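Local coordinates for metallo-beta-lactamase domain-containing protein (Thermotoga maritima, PDB 3H3E) that binds a zinc ion through histidines of its metallo-beta-lactamase fold, and may be a transferase or hydrolase, though its substrate is unknown, at residues A[218-221]-A[222-226]. The protein carries 2 engineered substitutions. Numbering follows the deposited sequence.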
ATOM      1  N   GLU A 218       9.006  12.640 -12.639  1.00 36.55           N
ATOM      2  CA  GLU A 218       9.142  14.043 -12.250  1.00 36.00           C
ATOM      3  C   GLU A 218       7.781  14.711 -12.113  1.00 29.44           C
ATOM      4  O   GLU A 218       7.545  15.477 -11.188  1.00 31.78           O
ATOM      5  CB  GLU A 218      10.015  14.781 -13.257  1.00 42.47           C
ATOM      6  CG  GLU A 218      11.404  14.179 -13.374  1.00 57.67           C
ATOM      7  CD  GLU A 218      12.339  14.999 -14.233  1.00 69.06           C
ATOM      8  OE1 GLU A 218      11.891  16.038 -14.766  1.00 71.22           O
ATOM      9  OE2 GLU A 218      13.522  14.601 -14.367  1.00 72.86           O
ATOM     10  N   LYS A 219       6.892  14.401 -13.045  1.00 24.01           N
ATOM     11  CA  LYS A 219       5.526  14.874 -13.000  1.00 31.80           C
ATOM     12  C   LYS A 219       4.870  14.467 -11.663  1.00 40.06           C
ATOM     13  O   LYS A 219       4.025  15.188 -11.115  1.00 38.36           O
ATOM     14  CB  LYS A 219       4.767  14.263 -14.180  1.00 41.47           C
ATOM     15  CG  LYS A 219       3.977  15.248 -15.034  1.00 56.84           C
ATOM     16  CD  LYS A 219       2.777  15.841 -14.292  1.00 68.83           C
ATOM     17  CE  LYS A 219       2.242  17.102 -14.999  1.00 69.93           C
ATOM     18  NZ  LYS A 219       3.109  18.315 -14.807  1.00 64.35           N
ATOM     19  N   ILE A 220       5.263  13.304 -11.144  1.00 36.35           N
ATOM     20  CA  ILE A 220       4.705  12.789  -9.901  1.00 27.98           C
ATOM     21  C   ILE A 220       5.282  13.545  -8.715  1.00 32.18           C
ATOM     22  O   ILE A 220       4.535  14.028  -7.857  1.00 33.50           O
ATOM     23  CB  ILE A 220       4.954  11.275  -9.763  1.00 22.74           C
ATOM     24  CG1 ILE A 220       3.931  10.503 -10.594  1.00 21.22           C
ATOM     25  CG2 ILE A 220       4.890  10.821  -8.306  1.00 13.99           C
ATOM     26  CD1 ILE A 220       4.288   9.053 -10.784  1.00 19.20           C
ATOM     27  N   VAL A 221       6.608  13.671  -8.682  1.00 20.36           N
ATOM     28  CA  VAL A 221       7.260  14.463  -7.649  1.00 14.51           C
ATOM     29  C   VAL A 221       6.692  15.876  -7.619  1.00 22.89           C
ATOM     30  O   VAL A 221       6.502  16.458  -6.551  1.00 29.22           O
ATOM     31  CB  VAL A 221       8.749  14.560  -7.881  1.00 16.03           C
ATOM     32  CG1 VAL A 221       9.378  15.432  -6.814  1.00 14.75           C
ATOM     33  CG2 VAL A 221       9.372  13.164  -7.878  1.00 17.95           C
ATOM     34  N   LYS A 222       6.419  16.416  -8.800  1.00 24.21           N
ATOM     35  CA  LYS A 222       5.801  17.727  -8.934  1.00 25.20           C
ATOM     36  C   LYS A 222       4.473  17.763  -8.184  1.00 31.13           C
ATOM     37  O   LYS A 222       4.192  18.737  -7.487  1.00 34.90           O
ATOM     38  CB  LYS A 222       5.615  18.076 -10.411  1.00 28.79           C
ATOM     39  CG  LYS A 222       5.063  19.462 -10.699  1.00 35.86           C
ATOM     40  CD  LYS A 222       4.453  19.526 -12.113  1.00 48.48           C
ATOM     41  CE  LYS A 222       3.965  20.932 -12.508  1.00 54.75           C
ATOM     42  NZ  LYS A 222       5.034  21.783 -13.150  1.00 59.21           N
ATOM     43  N   ALA A 223       3.674  16.699  -8.296  1.00 30.08           N
ATOM     44  CA  ALA A 223       2.387  16.635  -7.584  1.00 23.78           C
ATOM     45  C   ALA A 223       2.573  16.596  -6.074  1.00 25.09           C
ATOM     46  O   ALA A 223       1.848  17.260  -5.341  1.00 29.20           O
ATOM     47  CB  ALA A 223       1.555  15.438  -8.037  1.00 11.20           C
ATOM     48  N   PHE A 224       3.533  15.805  -5.603  1.00 22.85           N
ATOM     49  CA  PHE A 224       3.848  15.791  -4.181  1.00 17.66           C
ATOM     50  C   PHE A 224       4.147  17.217  -3.718  1.00 20.37           C
ATOM     51  O   PHE A 224       3.619  17.681  -2.709  1.00 19.74           O
ATOM     52  CB  PHE A 224       5.044  14.891  -3.901  1.00 16.88           C
ATOM     53  CG  PHE A 224       4.695  13.426  -3.725  1.00 20.60           C
ATOM     54  CD1 PHE A 224       4.406  12.630  -4.808  1.00 17.16           C
ATOM     55  CD2 PHE A 224       4.699  12.844  -2.467  1.00 23.28           C
ATOM     56  CE1 PHE A 224       4.108  11.290  -4.642  1.00 16.96           C
ATOM     57  CE2 PHE A 224       4.403  11.499  -2.294  1.00 17.56           C
ATOM     58  CZ  PHE A 224       4.109  10.721  -3.380  1.00 14.93           C
ATOM     59  N   ASN A 225       4.981  17.924  -4.471  1.00 19.34           N
ATOM     60  CA  ASN A 225       5.321  19.297  -4.116  1.00 19.19           C
ATOM     61  C   ASN A 225       4.117  20.218  -4.139  1.00 22.03           C
ATOM     62  O   ASN A 225       3.852  20.928  -3.174  1.00 23.92           O
ATOM     63  CB  ASN A 225       6.411  19.832  -5.039  1.00 24.96           C
ATOM     64  CG  ASN A 225       7.761  19.225  -4.741  1.00 30.28           C
ATOM     65  OD1 ASN A 225       8.003  18.738  -3.632  1.00 31.98           O
ATOM     66  ND2 ASN A 225       8.649  19.247  -5.722  1.00 27.27           N
ATOM     67  N   GLU A 226       3.395  20.198  -5.253  1.00 24.08           N
ATOM     68  CA  GLU A 226       2.200  21.009  -5.427  1.00 23.37           C
ATOM     69  C   GLU A 226       1.217  20.837  -4.277  1.00 24.18           C
ATOM     70  O   GLU A 226       0.557  21.805  -3.863  1.00 24.01           O
ATOM     71  CB  GLU A 226       1.491  20.637  -6.727  1.00 30.70           C
ATOM     72  CG  GLU A 226       2.301  20.846  -7.986  1.00 37.26           C
ATOM     73  CD  GLU A 226       2.418  22.296  -8.379  1.00 50.85           C
ATOM     74  OE1 GLU A 226       1.749  23.149  -7.752  1.00 62.52           O
ATOM     75  OE2 GLU A 226       3.184  22.583  -9.324  1.00 56.20           O
TER
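Two successive turns of the amphipathic helix 214-226, the crossover helix of a beta-alpha-beta unit between the parallel strands 200-204 and 231-235 of the metallo-beta-lactamase fold, meet here through i to i+4 bonds and their side chains. Phe224 N donates to Ile220 O at 3.0 Å, and Asn225 N reaches Val221 O at the same length. Lys222 N binds Glu218 O at 2.8 Å. Ala223 N is shared: its bond to Lys219 O stretches to 3.2 Å, and a second, weak bond goes to Ile220 O. On the buried side Ile220 and Phe224 lie side by side against helix 185-193, where both touch Ile185. The first torsion of Ile220 sets CG2 beside its own carbonyl carbon, on the side of the Phe224 ring, 3.8 Å from CE1 of Phe224, while Ile220 O sits at the edge of the ring, in its plane. Phe246 of helix 240-249 meets the Phe224 ring edge-to-face. Val221 and Asn225 lie side by side, Val221 against helix 240-249 and both against Phe250 in the loop after it; the Asn225 amide bonds to Glu249 O through ND2 and to Leu251 N through OD1, which fixes its rotation and ties the end of this helix to the end of helix 240-249 and the residues that follow it in the same chain. The exposed side carries Lys219 and Lys222, two like charges near each other. Lys219, bent at chi2 (-68°) and again at chi4, lies alongside the straighter Lys222 chain, its NZ 4.3 Å from Lys222 NZ.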